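Local atomic coordinates of alkaline phosphatase (Antarctic bacterium, PDB entry 2W5V), a protein that probably hydrolyses phosphate monoesters as a zinc- and magnesium-dependent alkaline phosphatase of a cold-living bacterium. Residues Pro221-Glu224 with Lys225-Asn229; Gly255-Ile258 with Asp259-Gly262; Ala267-Leu270 with Ile271-Asn275. The protein carries 1 engineered substitution. One frame throughout, in Å; residues are numbered along the deposited sequence.

Contact 1 of 3, residues Pro221-Glu224 with Lys225-Asn229; sequences PTME and KGRGN
P221, T222 and M223 meet K225, G226 and R227 round a compact turn in the loop that leads from strand 210-214 to helix 230-242. The carbonyl of T222 is shared. R227 N and K225 N donate to T222 O at 3.2 Å and 3.1 Å, from opposite faces of the carbonyl plane. T222 OG1 adds a weak bond to K225 N, and the two side chains run side by side. G226 N donates to M223 O at 2.9 Å. With its positive phi, G226 sits where a CB would jam against the preceding carbonyl. Water 1 bridges M223 O and G228 N.

The R227 side chain folds back over the turn. Its CG is anti to the backbone N (chi1 -173°), and a bend at chi3 (69°) brings the guanidinium beside P221. NH1 donates to P221 O at 2.9 Å, in the carbonyl plane but tilted from the guanidinium plane. The bend of M223 at chi2 (-55°) lays SD over one guanidinium face, 3.2 Å from R227 NH2. R227 NH2 also forms salt bridges to E273 and D276 of helix 267-291. E224 OE2 bonds to S268 OG, close to a bound magnesium.

The guanidinium is thus fixed by a carbonyl, a sulfur on its face and two carboxylates. Its positive charge is probably well balanced in this buried position, and the bond to P221 O ties the turn to that ionic cluster.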
ATOM      1  N   PRO B 221     -16.027  14.831 -19.691  1.00 26.67           N
ATOM      2  CA  PRO B 221     -15.012  14.388 -20.655  1.00 22.15           C
ATOM      3  C   PRO B 221     -13.831  13.736 -19.938  1.00 24.00           C
ATOM      4  O   PRO B 221     -13.599  14.032 -18.764  1.00 30.56           O
ATOM      5  CB  PRO B 221     -14.566  15.700 -21.318  1.00 27.69           C
ATOM      6  CG  PRO B 221     -15.753  16.612 -21.163  1.00 32.64           C
ATOM      7  CD  PRO B 221     -16.361  16.259 -19.840  1.00 30.04           C
ATOM      8  N   THR B 222     -13.097  12.856 -20.616  1.00 25.65           N
ATOM      9  CA  THR B 222     -11.843  12.359 -20.052  1.00 24.75           C
ATOM     10  C   THR B 222     -10.825  13.493 -20.061  1.00 24.21           C
ATOM     11  O   THR B 222     -11.032  14.509 -20.726  1.00 28.77           O
ATOM     12  CB  THR B 222     -11.265  11.163 -20.842  1.00 30.95           C
ATOM     13  OG1 THR B 222     -10.963  11.559 -22.192  1.00 31.60           O
ATOM     14  CG2 THR B 222     -12.250   9.998 -20.846  1.00 27.50           C
ATOM     15  N   MET B 223      -9.736  13.331 -19.320  1.00 24.20           N
ATOM     16  CA  MET B 223      -8.643  14.299 -19.364  1.00 22.95           C
ATOM     17  C   MET B 223      -8.099  14.376 -20.790  1.00 29.88           C
ATOM     18  O   MET B 223      -7.798  15.457 -21.300  1.00 29.75           O
ATOM     19  CB  MET B 223      -7.517  13.895 -18.408  1.00 26.33           C
ATOM     20  CG  MET B 223      -7.845  14.046 -16.922  1.00 30.41           C
ATOM     21  SD  MET B 223      -8.377  15.724 -16.499  1.00 29.83           S
ATOM     22  CE  MET B 223      -6.874  16.663 -16.823  1.00 28.65           C
ATOM     23  N   GLU B 224      -7.985  13.218 -21.432  1.00 31.31           N
ATOM     24  CA  GLU B 224      -7.414  13.149 -22.774  1.00 34.25           C
ATOM     25  C   GLU B 224      -8.317  13.843 -23.795  1.00 34.68           C
ATOM     26  O   GLU B 224      -7.880  14.172 -24.899  1.00 33.11           O
ATOM     27  CB  GLU B 224      -7.127  11.697 -23.179  1.00 36.81           C
ATOM     28  CG  GLU B 224      -5.947  11.066 -22.427  1.00 45.36           C
ATOM     29  CD  GLU B 224      -5.672   9.619 -22.827  1.00 45.49           C
ATOM     30  OE1 GLU B 224      -6.609   8.922 -23.255  1.00 53.30           O
ATOM     31  OE2 GLU B 224      -4.514   9.175 -22.710  1.00 36.40           O
ATOM     32  N   LYS B 225      -9.575  14.067 -23.423  1.00 27.92           N
ATOM     33  CA  LYS B 225     -10.507  14.775 -24.291  1.00 35.07           C
ATOM     34  C   LYS B 225     -10.712  16.212 -23.830  1.00 38.14           C
ATOM     35  O   LYS B 225     -11.646  16.875 -24.264  1.00 45.16           O
ATOM     36  CB  LYS B 225     -11.848  14.049 -24.357  1.00 37.39           C
ATOM     37  CG  LYS B 225     -11.825  12.765 -25.161  1.00 46.09           C
ATOM     38  CD  LYS B 225     -11.811  13.061 -26.649  1.00 61.60           C
ATOM     39  CE  LYS B 225     -11.846  11.779 -27.467  1.00 72.05           C
ATOM     40  NZ  LYS B 225     -11.790  12.054 -28.934  1.00 75.64           N
ATOM     41  N   GLY B 226      -9.846  16.682 -22.938  1.00 35.82           N
ATOM     42  CA  GLY B 226      -9.816  18.088 -22.572  1.00 34.23           C
ATOM     43  C   GLY B 226     -10.693  18.524 -21.411  1.00 33.39           C
ATOM     44  O   GLY B 226     -11.193  19.641 -21.406  1.00 31.09           O
ATOM     45  N   ARG B 227     -10.881  17.661 -20.416  1.00 35.15           N
ATOM     46  CA  ARG B 227     -11.646  18.063 -19.235  1.00 30.23           C
ATOM     47  C   ARG B 227     -10.917  19.168 -18.477  1.00 34.78           C
ATOM     48  O   ARG B 227     -11.536  19.997 -17.823  1.00 35.16           O
ATOM     49  CB  ARG B 227     -11.909  16.875 -18.306  1.00 24.75           C
ATOM     50  CG  ARG B 227     -12.853  17.205 -17.143  1.00 25.88           C
ATOM     51  CD  ARG B 227     -13.159  15.993 -16.275  1.00 27.03           C
ATOM     52  NE  ARG B 227     -12.005  15.523 -15.502  1.00 23.87           N
ATOM     53  CZ  ARG B 227     -11.521  14.286 -15.562  1.00 22.52           C
ATOM     54  NH1 ARG B 227     -12.087  13.390 -16.363  1.00 23.90           N
ATOM     55  NH2 ARG B 227     -10.475  13.942 -14.820  1.00 20.71           N
ATOM     56  N   GLY B 228      -9.594  19.182 -18.562  1.00 32.27           N
ATOM     57  CA  GLY B 228      -8.826  20.189 -17.856  1.00 35.67           C
ATOM     58  C   GLY B 228      -9.004  20.083 -16.352  1.00 32.85           C
ATOM     59  O   GLY B 228      -9.302  19.004 -15.837  1.00 26.14           O
ATOM     60  N   ASN B 229      -8.836  21.206 -15.657  1.00 28.77           N
ATOM     61  CA  ASN B 229      -8.766  21.225 -14.195  1.00 28.65           C
ATOM     62  C   ASN B 229     -10.120  21.248 -13.484  1.00 31.63           C
ATOM     63  O   ASN B 229     -10.243  21.798 -12.387  1.00 27.06           O
ATOM     64  CB  ASN B 229      -7.921  22.407 -13.715  1.00 32.67           C
ATOM     65  CG  ASN B 229      -8.678  23.717 -13.761  1.00 43.82           C
ATOM     66  OD1 ASN B 229      -8.426  24.621 -12.964  1.00 53.87           O
ATOM     67  ND2 ASN B 229      -9.622  23.825 -14.689  1.00 44.63           N
TER
HETATM   68  O   HOH W   1      -7.548  17.712 -20.205  1.00 30.48           O

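Contact 2 of 3, residues Gly255-Ile258 with Asp259-Gly262; sequences GSQI and DWGG. With ZN (zinc ion), chain G.
The backbone leaves strand 249-255 at G255 and winds into the first turn of helix 258-263, where G261 N donates to Q257 O at 3.2 Å and G262 N donates to I258 O at 3.2 Å. W260 N adds a weak bond to Q257 O. This strand-to-helix corner carries part of the alkaline phosphatase metal centre.

Q257 and W260 carry the side-chain contact. Q257 CG lies over one face of the indole, 3.8 Å from the centroid of the six-membered ring of W260, in a CH-pi contact. It sits towards the rim, nearest CE3 and CZ3. The amide follows the same face, with its plane 23° from the ring plane. Q257 CD stands 3.5 Å from W260 CZ3. Outside partners fix the amide's rotation: OE1 bonds to the Y269 hydroxyl, and NE2 to the carbonyls of M220 and T130. S256 O lies over the same indole face, 3.9 Å from W260 NE1. With an alanine in place of W260, Q257 CG and the carbonyl S256 O would probably lose the indole face that covers them.

S256 OG turns elsewhere, to E254, a ligand of the active-site magnesium. D259 points to the zinc. Its CG is anti to the backbone N (chi1 180°), which carries the carboxylate clear of the helix. H263, H337 and the phosphoserine at S84 complete the site with a water. The W260 ring brings its edge, in plane, to D259 OD2. Both carboxylate oxygens grip the metal, D259 OD2 at 2.3 Å from the zinc and D259 OD1 at 2.6 Å.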
ATOM      1  N   GLY B 255     -12.248  11.370  -7.969  1.00 17.99           N
ATOM      2  CA  GLY B 255     -11.610  11.120  -9.251  1.00 16.22           C
ATOM      3  C   GLY B 255     -12.242   9.857  -9.812  1.00 18.74           C
ATOM      4  O   GLY B 255     -11.728   8.751  -9.633  1.00 18.77           O
ATOM      5  N   SER B 256     -13.369  10.030 -10.493  1.00 19.15           N
ATOM      6  CA  SER B 256     -14.260   8.922 -10.835  1.00 17.81           C
ATOM      7  C   SER B 256     -13.721   7.977 -11.909  1.00 22.55           C
ATOM      8  O   SER B 256     -14.047   6.780 -11.916  1.00 21.79           O
ATOM      9  CB  SER B 256     -15.609   9.478 -11.310  1.00 20.51           C
ATOM     10  OG  SER B 256     -16.122  10.449 -10.408  1.00 19.98           O
ATOM     11  N   GLN B 257     -12.922   8.508 -12.829  1.00 16.61           N
ATOM     12  CA  GLN B 257     -12.628   7.771 -14.057  1.00 19.16           C
ATOM     13  C   GLN B 257     -11.343   6.956 -14.026  1.00 22.45           C
ATOM     14  O   GLN B 257     -11.006   6.282 -15.004  1.00 17.99           O
ATOM     15  CB  GLN B 257     -12.665   8.696 -15.276  1.00 20.81           C
ATOM     16  CG  GLN B 257     -14.010   9.388 -15.444  1.00 18.04           C
ATOM     17  CD  GLN B 257     -14.154  10.087 -16.774  1.00 23.34           C
ATOM     18  OE1 GLN B 257     -13.543   9.690 -17.768  1.00 30.00           O
ATOM     19  NE2 GLN B 257     -14.964  11.138 -16.803  1.00 22.21           N
ATOM     20  N   ILE B 258     -10.631   7.003 -12.903  1.00 19.63           N
ATOM     21  CA  ILE B 258      -9.479   6.137 -12.734  1.00 18.40           C
ATOM     22  C   ILE B 258      -9.933   4.684 -12.900  1.00 16.73           C
ATOM     23  O   ILE B 258      -9.253   3.863 -13.524  1.00 23.70           O
ATOM     24  CB  ILE B 258      -8.829   6.337 -11.356  1.00 19.81           C
ATOM     25  CG1 ILE B 258      -8.338   7.787 -11.213  1.00 17.00           C
ATOM     26  CG2 ILE B 258      -7.680   5.351 -11.170  1.00 22.94           C
ATOM     27  CD1 ILE B 258      -8.163   8.253  -9.763  1.00 22.07           C
ATOM     28  N   ASP B 259     -11.100   4.383 -12.350  1.00 15.55           N
ATOM     29  CA  ASP B 259     -11.697   3.051 -12.432  1.00 16.87           C
ATOM     30  C   ASP B 259     -11.920   2.626 -13.891  1.00 16.29           C
ATOM     31  O   ASP B 259     -11.669   1.483 -14.270  1.00 18.24           O
ATOM     32  CB  ASP B 259     -13.027   3.069 -11.664  1.00 19.87           C
ATOM     33  CG  ASP B 259     -13.747   1.728 -11.687  1.00 24.48           C
ATOM     34  OD1 ASP B 259     -13.151   0.715 -11.289  1.00 26.28           O
ATOM     35  OD2 ASP B 259     -14.922   1.695 -12.089  1.00 32.53           O
ATOM     36  N   TRP B 260     -12.377   3.560 -14.716  1.00 15.44           N
ATOM     37  CA  TRP B 260     -12.703   3.243 -16.102  1.00 16.56           C
ATOM     38  C   TRP B 260     -11.453   2.933 -16.931  1.00 19.45           C
ATOM     39  O   TRP B 260     -11.472   2.047 -17.782  1.00 22.95           O
ATOM     40  CB  TRP B 260     -13.529   4.372 -16.727  1.00 21.08           C
ATOM     41  CG  TRP B 260     -14.734   4.746 -15.885  1.00 24.51           C
ATOM     42  CD1 TRP B 260     -15.198   4.087 -14.779  1.00 26.65           C
ATOM     43  CD2 TRP B 260     -15.636   5.842 -16.103  1.00 28.41           C
ATOM     44  NE1 TRP B 260     -16.320   4.714 -14.286  1.00 30.97           N
ATOM     45  CE2 TRP B 260     -16.610   5.793 -15.078  1.00 33.39           C
ATOM     46  CE3 TRP B 260     -15.712   6.862 -17.060  1.00 30.82           C
ATOM     47  CZ2 TRP B 260     -17.646   6.726 -14.983  1.00 33.03           C
ATOM     48  CZ3 TRP B 260     -16.744   7.787 -16.966  1.00 30.73           C
ATOM     49  CH2 TRP B 260     -17.699   7.711 -15.934  1.00 27.65           C
ATOM     50  N   GLY B 261     -10.369   3.651 -16.668  1.00 20.53           N
ATOM     51  CA  GLY B 261      -9.087   3.331 -17.270  1.00 21.36           C
ATOM     52  C   GLY B 261      -8.654   1.921 -16.903  1.00 24.56           C
ATOM     53  O   GLY B 261      -8.143   1.181 -17.748  1.00 23.20           O
ATOM     54  N   GLY B 262      -8.855   1.548 -15.639  1.00 20.06           N
ATOM     55  CA  GLY B 262      -8.528   0.209 -15.166  1.00 16.07           C
ATOM     56  C   GLY B 262      -9.351  -0.879 -15.850  1.00 21.67           C
ATOM     57  O   GLY B 262      -8.822  -1.909 -16.264  1.00 20.18           O
TER
HETATM   58 ZN    ZN G1376     -15.416  -0.470 -11.578  0.90 24.13          ZN
HETATM   59  O   HOH W   2     -17.821  -0.186 -12.458  1.00 38.92           O

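Contact 3 of 3, residues Ala267-Leu270 with Ile271-Asn275; sequences ASYL and ISEIN. With MG (magnesium ion), chain J.
E273 lies against Y269 one turn earlier on helix 267-291. Its CB passes 3.5 Å from Y269 O, the carbonyl that accepts the helix bond from E273 N. The next atom, E273 CG, is beside the backbone N (chi1 -63°), lies 3.1 Å from Y269 O and packs 3.6 Å from Y269 CE1, oblique to the ring. A bend at chi2 then carries CD past the same ring carbon. The carboxylate stands almost upright to the ring, with the planes 83° apart. E273 OE2 meets the ring edge, in plane, 3.6 Å from Y269 CE1, and also accepts from M223 N. OE1 forms the salt bridge to R227.

S272 turns its hydroxyl back to the helix. S272 OG lies 2.9 Å from S268 O and 3.1 Å from Y269 O, and its one proton could serve either carbonyl. On the other side, L270 CD2 makes a loose apolar contact with I274 CG2, facing helix 47-52.

At the helix start, S268 OG binds a magnesium ion at 2.5 Å. Four waters and N266 complete six ligands. Water 3 also accepts from S268 N, so this residue holds the ion both directly and through a water. The same hydroxyl bonds to E224. All six ligands are oxygens, which is likely to suit magnesium. E224 stands in the second shell, where it probably helps orient the S268 hydroxyl and adds negative charge.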
ATOM      1  N   ALA B 267      -3.659   2.132 -20.001  1.00 21.83           N
ATOM      2  CA  ALA B 267      -2.692   2.809 -19.139  1.00 21.75           C
ATOM      3  C   ALA B 267      -2.726   4.336 -19.221  1.00 21.16           C
ATOM      4  O   ALA B 267      -2.739   5.015 -18.189  1.00 20.07           O
ATOM      5  CB  ALA B 267      -1.264   2.287 -19.392  1.00 18.39           C
ATOM      6  N   SER B 268      -2.718   4.893 -20.426  1.00 22.41           N
ATOM      7  CA  SER B 268      -2.649   6.347 -20.516  1.00 26.83           C
ATOM      8  C   SER B 268      -3.910   6.993 -19.942  1.00 17.37           C
ATOM      9  O   SER B 268      -3.843   8.057 -19.333  1.00 26.31           O
ATOM     10  CB  SER B 268      -2.389   6.830 -21.946  1.00 22.90           C
ATOM     11  OG  SER B 268      -3.495   6.591 -22.790  1.00 25.52           O
ATOM     12  N   TYR B 269      -5.049   6.344 -20.140  1.00 22.72           N
ATOM     13  CA  TYR B 269      -6.314   6.815 -19.581  1.00 22.12           C
ATOM     14  C   TYR B 269      -6.212   6.812 -18.057  1.00 24.09           C
ATOM     15  O   TYR B 269      -6.450   7.832 -17.396  1.00 20.96           O
ATOM     16  CB  TYR B 269      -7.437   5.894 -20.063  1.00 21.98           C
ATOM     17  CG  TYR B 269      -8.858   6.281 -19.689  1.00 26.27           C
ATOM     18  CD1 TYR B 269      -9.168   7.542 -19.186  1.00 24.41           C
ATOM     19  CD2 TYR B 269      -9.901   5.379 -19.883  1.00 22.45           C
ATOM     20  CE1 TYR B 269     -10.485   7.882 -18.862  1.00 22.79           C
ATOM     21  CE2 TYR B 269     -11.213   5.710 -19.564  1.00 26.75           C
ATOM     22  CZ  TYR B 269     -11.496   6.961 -19.057  1.00 22.86           C
ATOM     23  OH  TYR B 269     -12.802   7.277 -18.745  1.00 22.42           O
ATOM     24  N   LEU B 270      -5.837   5.660 -17.504  1.00 21.64           N
ATOM     25  CA  LEU B 270      -5.687   5.504 -16.061  1.00 22.80           C
ATOM     26  C   LEU B 270      -4.723   6.546 -15.504  1.00 25.60           C
ATOM     27  O   LEU B 270      -5.032   7.249 -14.537  1.00 20.18           O
ATOM     28  CB  LEU B 270      -5.174   4.100 -15.740  1.00 20.20           C
ATOM     29  CG  LEU B 270      -5.144   3.658 -14.280  1.00 28.83           C
ATOM     30  CD1 LEU B 270      -5.194   2.136 -14.213  1.00 25.16           C
ATOM     31  CD2 LEU B 270      -3.904   4.205 -13.558  1.00 25.54           C
ATOM     32  N   ILE B 271      -3.556   6.651 -16.132  1.00 20.22           N
ATOM     33  CA  ILE B 271      -2.511   7.545 -15.655  1.00 21.30           C
ATOM     34  C   ILE B 271      -2.923   9.020 -15.678  1.00 19.59           C
ATOM     35  O   ILE B 271      -2.701   9.753 -14.709  1.00 20.60           O
ATOM     36  CB  ILE B 271      -1.205   7.341 -16.443  1.00 27.84           C
ATOM     37  CG1 ILE B 271      -0.576   6.003 -16.056  1.00 22.32           C
ATOM     38  CG2 ILE B 271      -0.232   8.468 -16.158  1.00 24.01           C
ATOM     39  CD1 ILE B 271       0.594   5.604 -16.926  1.00 25.68           C
ATOM     40  N   SER B 272      -3.530   9.460 -16.774  1.00 18.22           N
ATOM     41  CA  SER B 272      -3.938  10.858 -16.871  1.00 21.26           C
ATOM     42  C   SER B 272      -5.024  11.174 -15.841  1.00 21.88           C
ATOM     43  O   SER B 272      -5.066  12.279 -15.290  1.00 20.88           O
ATOM     44  CB  SER B 272      -4.395  11.225 -18.293  1.00 24.25           C
ATOM     45  OG  SER B 272      -5.450  10.395 -18.739  1.00 31.38           O
ATOM     46  N   GLU B 273      -5.897  10.208 -15.570  1.00 20.45           N
ATOM     47  CA  GLU B 273      -6.976  10.451 -14.615  1.00 21.65           C
ATOM     48  C   GLU B 273      -6.440  10.544 -13.182  1.00 23.67           C
ATOM     49  O   GLU B 273      -6.872  11.396 -12.405  1.00 18.00           O
ATOM     50  CB  GLU B 273      -8.075   9.389 -14.724  1.00 20.94           C
ATOM     51  CG  GLU B 273      -8.817   9.356 -16.079  1.00 18.52           C
ATOM     52  CD  GLU B 273      -9.561  10.654 -16.405  1.00 26.39           C
ATOM     53  OE1 GLU B 273     -10.174  11.246 -15.496  1.00 24.25           O
ATOM     54  OE2 GLU B 273      -9.548  11.077 -17.583  1.00 22.45           O
ATOM     55  N   ILE B 274      -5.499   9.683 -12.820  1.00 18.28           N
ATOM     56  CA  ILE B 274      -4.996   9.737 -11.450  1.00 19.30           C
ATOM     57  C   ILE B 274      -4.044  10.918 -11.260  1.00 17.48           C
ATOM     58  O   ILE B 274      -3.950  11.467 -10.167  1.00 18.67           O
ATOM     59  CB  ILE B 274      -4.377   8.411 -10.963  1.00 19.95           C
ATOM     60  CG1 ILE B 274      -4.169   8.470  -9.443  1.00 27.05           C
ATOM     61  CG2 ILE B 274      -3.080   8.125 -11.680  1.00 22.27           C
ATOM     62  CD1 ILE B 274      -3.771   7.153  -8.819  1.00 28.12           C
ATOM     63  N   ASN B 275      -3.351  11.316 -12.324  1.00 17.60           N
ATOM     64  CA  ASN B 275      -2.560  12.541 -12.274  1.00 17.58           C
ATOM     65  C   ASN B 275      -3.441  13.756 -11.960  1.00 22.04           C
ATOM     66  O   ASN B 275      -3.050  14.631 -11.184  1.00 19.44           O
ATOM     67  CB  ASN B 275      -1.790  12.759 -13.582  1.00 18.44           C
ATOM     68  CG  ASN B 275      -0.494  11.957 -13.639  1.00 24.56           C
ATOM     69  OD1 ASN B 275      -0.101  11.313 -12.663  1.00 21.07           O
ATOM     70  ND2 ASN B 275       0.178  11.998 -14.783  1.00 26.24           N
TER
HETATM   71 MG    MG J1379      -4.239   4.648 -24.141  0.91 30.39          MG
HETATM   72  O   HOH W   3      -2.341   3.478 -23.011  1.00 27.94           O
HETATM   73  O   HOH W   4      -6.061   6.176 -24.673  1.00 34.13           O
HETATM   74  O   HOH W   5      -2.495   5.418 -25.902  1.00 35.90           O
HETATM   75  O   HOH W   6      -5.354   2.778 -25.442  1.00 47.67           O

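How the contacts relate
The three contacts follow one another along the chain without nesting or crossing, and each closes only a local turn. Contact 1 shapes the loop before helix 230-242. After that helix and strand 249-255, contact 2 starts helix 258-263 at the zinc site. A short connection leads to contact 3, the first turns of helix 267-291. In space they form one cluster. T222 of contact 1 packs against Q257 and Y269. G261 CA of contact 2 packs 3.4 Å from Y269 CD2 of contact 3. Helix 267-291 thus meets both other contacts, joining the surface loop 221-229 and the peripheral magnesium to the helix that carries zinc ligands.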